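Local coordinates for uncharacterized conserved protein (Geobacillus kaustophilus, PDB 2R5X) that is of unknown function, a member of the YugN-like family that folds as an antiparallel beta-sheet with a long C-terminal helix packed on one face of it, at residues D21-R26 / S114-I119; R44-K49 / S103-V108. The protein carries 1 engineered substitution. All blocks are in the same frame, centred on the assembly; numbering follows the deposited sequence. Where two conformers were deposited one is given.

Contact 1 of 2, residues D21-R26 / S114-I119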
ATOM      1  N   ASP A  21     -10.068   0.175   2.336  1.00 28.34           N
ATOM      2  CA  ASP A  21      -9.822   0.715   3.676  1.00 32.69           C
ATOM      3  C   ASP A  21      -9.880  -0.338   4.788  1.00 38.67           C
ATOM      4  O   ASP A  21      -9.000  -0.378   5.652  1.00 33.95           O
ATOM      5  CB  ASP A  21     -10.824   1.833   4.001  1.00 42.55           C
ATOM      6  CG  ASP A  21     -10.350   3.207   3.554  1.00 56.50           C
ATOM      7  OD1 ASP A  21      -9.132   3.473   3.588  1.00 57.34           O
ATOM      8  OD2 ASP A  21     -11.207   4.038   3.188  1.00 76.72           O
ATOM      9  N   ASP A  22     -10.920  -1.173   4.755  1.00 42.55           N
ATOM     10  CA  ASP A  22     -11.080  -2.243   5.733  0.50 36.26           C
ATOM     11  C   ASP A  22      -9.911  -3.223   5.670  1.00 29.68           C
ATOM     12  O   ASP A  22      -9.342  -3.582   6.703  1.00 38.33           O
ATOM     13  CB  ASP A  22     -12.417  -2.964   5.530  0.50 39.60           C
ATOM     14  CG  ASP A  22     -13.592  -2.201   6.122  0.50 44.88           C
ATOM     15  OD1 ASP A  22     -13.451  -1.651   7.236  0.50 51.70           O
ATOM     16  OD2 ASP A  22     -14.664  -2.160   5.479  0.50 51.19           O
ATOM     17  N   ILE A  23      -9.552  -3.631   4.453  1.00 26.16           N
ATOM     18  CA  ILE A  23      -8.449  -4.565   4.218  1.00 29.94           C
ATOM     19  C   ILE A  23      -7.113  -4.007   4.727  1.00 35.38           C
ATOM     20  O   ILE A  23      -6.394  -4.695   5.452  1.00 35.82           O
ATOM     21  CB  ILE A  23      -8.369  -4.986   2.722  1.00 34.67           C
ATOM     22  CG1 ILE A  23      -9.517  -5.942   2.393  1.00 41.28           C
ATOM     23  CG2 ILE A  23      -7.022  -5.656   2.392  1.00 43.14           C
ATOM     24  CD1 ILE A  23      -9.765  -6.144   0.925  1.00 35.82           C
ATOM     25  N   MET A  24      -6.815  -2.753   4.383  1.00 29.58           N
ATOM     26  CA  MET A  24      -5.553  -2.094   4.771  1.00 20.55           C
ATOM     27  C   MET A  24      -5.352  -1.956   6.268  1.00 25.36           C
ATOM     28  O   MET A  24      -4.258  -2.238   6.777  1.00 25.03           O
ATOM     29  CB  MET A  24      -5.461  -0.709   4.135  1.00 28.04           C
ATOM     30  CG  MET A  24      -5.356  -0.707   2.630  1.00 24.15           C
ATOM     31  SD  MET A  24      -3.790  -1.306   1.999  1.00 44.23           S
ATOM     32  CE  MET A  24      -4.389  -2.819   1.391  1.00  2.23           C
ATOM     33  N   GLU A  25      -6.399  -1.516   6.964  1.00 31.91           N
ATOM     34  CA  GLU A  25      -6.347  -1.363   8.425  1.00 47.18           C
ATOM     35  C   GLU A  25      -6.082  -2.700   9.122  1.00 40.13           C
ATOM     36  O   GLU A  25      -5.331  -2.766  10.098  1.00 36.47           O
ATOM     37  CB  GLU A  25      -7.641  -0.747   8.962  1.00 43.42           C
ATOM     38  CG  GLU A  25      -7.498  -0.163  10.365  1.00 67.03           C
ATOM     39  CD  GLU A  25      -8.659  -0.512  11.280  1.00103.94           C
ATOM     40  OE1 GLU A  25      -9.827  -0.350  10.866  1.00129.88           O
ATOM     41  OE2 GLU A  25      -8.399  -0.943  12.426  1.00108.14           O
ATOM     42  N   ARG A  26      -6.679  -3.751   8.595  1.00 40.39           N
ATOM     43  CA  ARG A  26      -6.526  -5.108   9.075  0.50 40.87           C
ATOM     44  C   ARG A  26      -5.121  -5.604   8.914  1.00 41.13           C
ATOM     45  O   ARG A  26      -4.622  -6.341   9.703  1.00 38.79           O
ATOM     46  CB  ARG A  26      -7.424  -6.018   8.262  0.50 39.60           C
ATOM     47  CG  ARG A  26      -8.289  -6.874   9.028  0.50 39.23           C
ATOM     48  CD  ARG A  26      -9.524  -7.194   8.261  0.50 38.57           C
ATOM     49  NE  ARG A  26      -9.315  -8.103   7.146  0.50 35.78           N
ATOM     50  CZ  ARG A  26     -10.058  -8.060   6.066  0.50 18.74           C
ATOM     51  NH1 ARG A  26     -11.008  -7.175   5.994  0.50 30.34           N
ATOM     52  NH2 ARG A  26      -9.850  -8.862   5.075  0.50 18.83           N
ATOM     53  N   SER A 114      -4.505 -11.526  -1.741  1.00 30.69           N
ATOM     54  CA  SER A 114      -5.412 -12.608  -1.336  0.50 28.09           C
ATOM     55  C   SER A 114      -6.743 -12.078  -0.811  1.00 30.32           C
ATOM     56  O   SER A 114      -7.801 -12.613  -1.134  1.00 36.99           O
ATOM     57  CB  SER A 114      -4.748 -13.489  -0.270  0.50 34.82           C
ATOM     58  OG  SER A 114      -5.617 -14.516   0.181  0.50 32.77           O
ATOM     59  N   GLU A 115      -6.676 -11.028   0.010  1.00 31.05           N
ATOM     60  CA  GLU A 115      -7.884 -10.384   0.540  1.00 28.86           C
ATOM     61  C   GLU A 115      -8.721  -9.706  -0.547  1.00 35.36           C
ATOM     62  O   GLU A 115      -9.949  -9.711  -0.471  1.00 32.19           O
ATOM     63  CB  GLU A 115      -7.560  -9.379   1.657  1.00 31.66           C
ATOM     64  CG  GLU A 115      -7.073  -9.998   2.974  1.00 41.05           C
ATOM     65  CD  GLU A 115      -7.948 -11.146   3.464  1.00 46.12           C
ATOM     66  OE1 GLU A 115      -9.119 -10.904   3.829  1.00 52.15           O
ATOM     67  OE2 GLU A 115      -7.453 -12.291   3.486  1.00 49.73           O
ATOM     68  N   LEU A 116      -8.061  -9.134  -1.555  1.00 29.40           N
ATOM     69  CA  LEU A 116      -8.774  -8.490  -2.659  1.00 37.69           C
ATOM     70  C   LEU A 116      -9.428  -9.517  -3.586  1.00 34.80           C
ATOM     71  O   LEU A 116     -10.509  -9.274  -4.117  1.00 39.12           O
ATOM     72  CB  LEU A 116      -7.853  -7.547  -3.449  1.00 33.13           C
ATOM     73  CG  LEU A 116      -7.338  -6.270  -2.759  1.00 32.37           C
ATOM     74  CD1 LEU A 116      -6.256  -5.645  -3.605  1.00 35.49           C
ATOM     75  CD2 LEU A 116      -8.436  -5.252  -2.493  1.00 29.80           C
ATOM     76  N   GLU A 117      -8.771 -10.666  -3.753  1.00 37.02           N
ATOM     77  CA  GLU A 117      -9.298 -11.782  -4.549  1.00 40.91           C
ATOM     78  C   GLU A 117     -10.560 -12.411  -3.952  1.00 43.94           C
ATOM     79  O   GLU A 117     -11.398 -12.946  -4.683  1.00 42.69           O
ATOM     80  CB  GLU A 117      -8.226 -12.860  -4.754  1.00 38.95           C
ATOM     81  CG  GLU A 117      -7.198 -12.551  -5.848  1.00 59.97           C
ATOM     82  CD  GLU A 117      -7.799 -12.513  -7.251  1.00 98.93           C
ATOM     83  OE1 GLU A 117      -8.670 -13.354  -7.563  1.00111.70           O
ATOM     84  OE2 GLU A 117      -7.391 -11.642  -8.050  1.00102.14           O
ATOM     85  N   LYS A 118     -10.695 -12.322  -2.628  1.00 42.45           N
ATOM     86  CA  LYS A 118     -11.826 -12.904  -1.903  1.00 45.35           C
ATOM     87  C   LYS A 118     -13.132 -12.138  -2.084  1.00 50.77           C
ATOM     88  O   LYS A 118     -14.209 -12.673  -1.820  1.00 46.74           O
ATOM     89  CB  LYS A 118     -11.509 -13.002  -0.413  1.00 41.68           C
ATOM     90  CG  LYS A 118     -10.580 -14.137  -0.052  1.00 36.42           C
ATOM     91  CD  LYS A 118     -10.141 -14.021   1.392  1.00 43.19           C
ATOM     92  CE  LYS A 118      -9.274 -15.193   1.771  1.00 41.38           C
ATOM     93  NZ  LYS A 118      -8.721 -15.027   3.126  1.00 28.25           N
ATOM     94  N   ILE A 119     -13.035 -10.886  -2.515  1.00 53.12           N
ATOM     95  CA  ILE A 119     -14.212 -10.032  -2.675  1.00 63.86           C
ATOM     96  C   ILE A 119     -14.385  -9.553  -4.117  1.00 68.32           C
ATOM     97  O   ILE A 119     -15.243  -8.715  -4.395  1.00 69.04           O
ATOM     98  CB  ILE A 119     -14.163  -8.803  -1.727  1.00 62.37           C
ATOM     99  CG1 ILE A 119     -12.898  -7.972  -1.981  1.00 60.98           C
ATOM    100  CG2 ILE A 119     -14.260  -9.242  -0.262  1.00 63.57           C
ATOM    101  CD1 ILE A 119     -13.025  -6.524  -1.574  1.00 40.70           C
TER
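Ile23 meets Glu115 and Leu116 through both its branches. Ile23 CG2 rests on the first methylene of the glutamate, 3.8 Å from Glu115 CB. The other branch starts beside the backbone N (chi1 -73°) and runs on extended, which carries Ile23 CD1 forward to 3.8 Å from Leu116 CD2 and 4.1 Å from Ile119 CD1. These apolar ends join helix 17-26 to the last turn of helix 99-117 and to Ile119 just beyond it, and Leu116 and Ile119 also touch Val15 of strand 14-16. A salt-bridge network of Arg26, Glu115 and Lys118 borders this apolar patch. Bent at chi2 (-49°), the Glu115 chain brings its carboxylate between the two cations. Lys118 NZ donates to Glu115 OE2 at 3.0 Å, on the syn side and somewhat out of the carboxylate plane. Across the helices, Arg26 NH2 comes edge-on to Glu115 OE1, the guanidinium standing nearly perpendicular to the carboxylate; this bond is weak and implausibly short at 2.5 Å, and as Arg26 was modelled in two conformers its detail is doubtful. Replacing Glu115 by alanine would probably leave Lys118 without its carboxylate mate and the two like charges without the anion between them.

Contact 2 of 2, residues R44-K49 / S103-V108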
ATOM      1  N   ARG A  44       2.628   1.027   5.840  1.00 26.79           N
ATOM      2  CA  ARG A  44       2.921   0.174   6.986  1.00 26.30           C
ATOM      3  C   ARG A  44       4.375   0.377   7.357  1.00 25.50           C
ATOM      4  O   ARG A  44       5.275   0.144   6.544  1.00 26.26           O
ATOM      5  CB  ARG A  44       2.638  -1.297   6.702  1.00 24.59           C
ATOM      6  CG  ARG A  44       2.814  -2.159   7.938  1.00 35.78           C
ATOM      7  CD  ARG A  44       2.538  -3.606   7.659  1.00 29.29           C
ATOM      8  NE  ARG A  44       3.053  -4.440   8.740  1.00 38.78           N
ATOM      9  CZ  ARG A  44       2.572  -5.634   9.065  1.00 36.18           C
ATOM     10  NH1 ARG A  44       1.549  -6.147   8.401  1.00 28.14           N
ATOM     11  NH2 ARG A  44       3.116  -6.316  10.063  1.00 47.80           N
ATOM     12  N   LYS A  45       4.590   0.826   8.586  1.00 23.95           N
ATOM     13  CA  LYS A  45       5.909   1.238   9.044  1.00 30.75           C
ATOM     14  C   LYS A  45       6.656   0.106   9.721  1.00 33.19           C
ATOM     15  O   LYS A  45       6.090  -0.652  10.514  1.00 28.61           O
ATOM     16  CB  LYS A  45       5.796   2.427  10.001  1.00 28.39           C
ATOM     17  CG  LYS A  45       5.296   3.706   9.357  1.00 36.01           C
ATOM     18  CD  LYS A  45       4.786   4.682  10.415  1.00 38.30           C
ATOM     19  CE  LYS A  45       4.471   6.054   9.826  1.00 68.63           C
ATOM     20  NZ  LYS A  45       3.386   6.043   8.793  1.00 65.22           N
ATOM     21  N   TYR A  46       7.938   0.011   9.394  1.00 25.87           N
ATOM     22  CA  TYR A  46       8.852  -0.909  10.030  1.00 26.76           C
ATOM     23  C   TYR A  46       9.959  -0.043  10.595  1.00 33.11           C
ATOM     24  O   TYR A  46      10.870   0.360   9.867  1.00 29.82           O
ATOM     25  CB  TYR A  46       9.432  -1.893   9.009  1.00 23.76           C
ATOM     26  CG  TYR A  46       8.422  -2.856   8.414  1.00 30.42           C
ATOM     27  CD1 TYR A  46       8.256  -4.140   8.941  1.00 35.70           C
ATOM     28  CD2 TYR A  46       7.644  -2.487   7.317  1.00 30.08           C
ATOM     29  CE1 TYR A  46       7.328  -5.024   8.396  1.00 28.27           C
ATOM     30  CE2 TYR A  46       6.711  -3.356   6.769  1.00 24.45           C
ATOM     31  CZ  TYR A  46       6.563  -4.624   7.306  1.00 25.02           C
ATOM     32  OH  TYR A  46       5.641  -5.477   6.749  1.00 32.51           O
ATOM     33  N   VAL A  47       9.863   0.273  11.883  1.00 27.86           N
ATOM     34  CA  VAL A  47      10.899   1.079  12.527  1.00 38.73           C
ATOM     35  C   VAL A  47      12.077   0.210  12.951  1.00 39.21           C
ATOM     36  O   VAL A  47      11.905  -0.918  13.425  1.00 37.92           O
ATOM     37  CB  VAL A  47      10.363   1.964  13.697  1.00 39.31           C
ATOM     38  CG1 VAL A  47       9.293   2.918  13.189  1.00 45.02           C
ATOM     39  CG2 VAL A  47       9.834   1.122  14.864  1.00 53.39           C
ATOM     40  N   VAL A  48      13.277   0.735  12.739  1.00 37.21           N
ATOM     41  CA  VAL A  48      14.515   0.021  13.031  1.00 39.12           C
ATOM     42  C   VAL A  48      15.481   1.013  13.659  1.00 37.65           C
ATOM     43  O   VAL A  48      15.135   2.182  13.825  1.00 32.96           O
ATOM     44  CB  VAL A  48      15.153  -0.585  11.751  1.00 37.90           C
ATOM     45  CG1 VAL A  48      14.362  -1.791  11.249  1.00 47.17           C
ATOM     46  CG2 VAL A  48      15.289   0.474  10.665  1.00 40.17           C
ATOM     47  N   LYS A  49      16.683   0.546  13.997  1.00 34.86           N
ATOM     48  CA  LYS A  49      17.720   1.392  14.596  1.00 40.18           C
ATOM     49  C   LYS A  49      18.015   2.657  13.783  1.00 37.27           C
ATOM     50  O   LYS A  49      18.091   3.756  14.343  1.00 40.44           O
ATOM     51  CB  LYS A  49      19.001   0.571  14.874  1.00 41.78           C
ATOM     52  CG  LYS A  49      20.317   1.261  14.508  1.00 48.66           C
ATOM     53  CD  LYS A  49      21.416   0.999  15.495  1.00 51.56           C
ATOM     54  CE  LYS A  49      22.511   2.044  15.341  1.00 63.31           C
ATOM     55  NZ  LYS A  49      23.077   2.486  16.655  1.00 47.58           N
ATOM     56  N   SER A 103      11.500  -9.282   2.167  1.00 28.52           N
ATOM     57  CA  SER A 103      10.714 -10.510   2.244  1.00 27.02           C
ATOM     58  C   SER A 103       9.417 -10.318   3.024  1.00 25.19           C
ATOM     59  O   SER A 103       8.371 -10.806   2.601  1.00 30.24           O
ATOM     60  CB  SER A 103      11.545 -11.651   2.839  1.00 35.91           C
ATOM     61  OG  SER A 103      12.674 -11.916   2.022  1.00 46.01           O
ATOM     62  N   GLN A 104       9.488  -9.597   4.144  1.00 31.07           N
ATOM     63  CA  GLN A 104       8.310  -9.263   4.950  1.00 29.93           C
ATOM     64  C   GLN A 104       7.285  -8.438   4.169  1.00 32.01           C
ATOM     65  O   GLN A 104       6.077  -8.691   4.256  1.00 22.98           O
ATOM     66  CB  GLN A 104       8.726  -8.520   6.228  1.00 32.49           C
ATOM     67  CG  GLN A 104       9.340  -9.423   7.291  1.00 33.15           C
ATOM     68  CD  GLN A 104      10.045  -8.664   8.394  1.00 44.50           C
ATOM     69  OE1 GLN A 104       9.453  -7.813   9.061  1.00 63.71           O
ATOM     70  NE2 GLN A 104      11.318  -8.985   8.609  1.00 46.43           N
ATOM     71  N   CYS A 105       7.769  -7.460   3.406  1.00 26.30           N
ATOM     72  CA  CYS A 105       6.895  -6.624   2.580  1.00 28.48           C
ATOM     73  C   CYS A 105       6.260  -7.429   1.456  1.00 24.88           C
ATOM     74  O   CYS A 105       5.092  -7.244   1.141  1.00 23.68           O
ATOM     75  CB  CYS A 105       7.655  -5.431   2.005  1.00 27.46           C
ATOM     76  SG  CYS A 105       8.148  -4.206   3.222  1.00 33.35           S
ATOM     77  N   GLN A 106       7.030  -8.331   0.865  1.00 27.76           N
ATOM     78  CA  GLN A 106       6.492  -9.272  -0.122  1.00 34.33           C
ATOM     79  C   GLN A 106       5.352 -10.114   0.442  1.00 26.15           C
ATOM     80  O   GLN A 106       4.361 -10.346  -0.246  1.00 33.21           O
ATOM     81  CB  GLN A 106       7.599 -10.173  -0.668  1.00 32.76           C
ATOM     82  CG  GLN A 106       8.405  -9.536  -1.789  1.00 42.11           C
ATOM     83  CD  GLN A 106       9.699 -10.275  -2.094  1.00 44.12           C
ATOM     84  OE1 GLN A 106       9.991 -11.318  -1.507  1.00 68.58           O
ATOM     85  NE2 GLN A 106      10.484  -9.728  -3.018  1.00 49.35           N
ATOM     86  N   ASN A 107       5.497 -10.549   1.698  1.00 30.08           N
ATOM     87  CA  ASN A 107       4.486 -11.352   2.388  1.00 29.16           C
ATOM     88  C   ASN A 107       3.202 -10.581   2.649  1.00 33.54           C
ATOM     89  O   ASN A 107       2.103 -11.115   2.485  1.00 32.22           O
ATOM     90  CB  ASN A 107       5.028 -11.889   3.726  1.00 36.91           C
ATOM     91  CG  ASN A 107       6.271 -12.761   3.558  1.00 58.93           C
ATOM     92  OD1 ASN A 107       6.591 -13.210   2.454  1.00 55.83           O
ATOM     93  ND2 ASN A 107       6.983 -12.992   4.655  1.00 48.31           N
ATOM     94  N   VAL A 108       3.353  -9.328   3.069  1.00 27.90           N
ATOM     95  CA  VAL A 108       2.213  -8.471   3.372  1.00 22.34           C
ATOM     96  C   VAL A 108       1.431  -8.176   2.087  1.00 27.80           C
ATOM     97  O   VAL A 108       0.202  -8.220   2.076  1.00 23.32           O
ATOM     98  CB  VAL A 108       2.656  -7.177   4.104  1.00 30.61           C
ATOM     99  CG1 VAL A 108       1.501  -6.206   4.254  1.00 19.78           C
ATOM    100  CG2 VAL A 108       3.224  -7.522   5.479  1.00 20.50           C
TER
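The Tyr46 ring is approached obliquely at two of its carbons by residues of helix 99-117. Gln104 OE1 comes to 3.6 Å from Tyr46 CE1, and at the other carbon beside CZ, on the same side of the ring plane, Cys105 SG lies 3.9 Å from Tyr46 CE2, a Cys sulfur-aromatic contact in which the sulfur is well off the ring normal. The Gln104 amide is turned steeply, its plane 69° from that of the ring. The second flat group, the Arg44 guanidinium, has Val108 CG2 over one face, 3.6 Å from Arg44 NH1. Val108 CG2 also meets the end of the tyrosine, 3.4 Å from Tyr46 OH, so one valine branch serves both strand residues; Val108 CG1 also lies near Arg44 NH1, at 4.1 Å. Arg44 and Tyr46, two residues apart on strand 39-48, project from the face of the antiparallel sheet on which the long helix lies; the local axes approach to 11.3 Å and run nearly antiparallel, 160° between directions. Backbone bonds of Arg44 with Leu55 and of Tyr46 with Tyr53 hold this strand to its neighbour 51-61, and Leu55 is itself touched by Cys105 and Val108. Arg44 reaches the helix because its CG is anti to the backbone N (chi1 -174°) and the chain stays extended to NE. Arg44 NH1 makes a weak hydrogen bond to Leu27 O, Gln104 NE2 another to Ser100 O.

How the contacts relate
From the N terminus, after strands 3-4 and 14-16, the chain forms helix 17-26, whose last turns supply one side of contact 1, and then passes through strand 30-32 into strand 39-48, which supplies one side of contact 2. Strands 51-61 and 71-84 follow before helix 99-117 returns to both. Its earlier turns, 103-108, close the inner loop of 53 residues at contact 2; its end and the residues just after it, 114-119, close the outer loop of 87 residues at contact 1. The two are therefore nested, not crossed. Their centres lie 18 Å apart, with no touch between them, and the single helix bridges sheet and short helix.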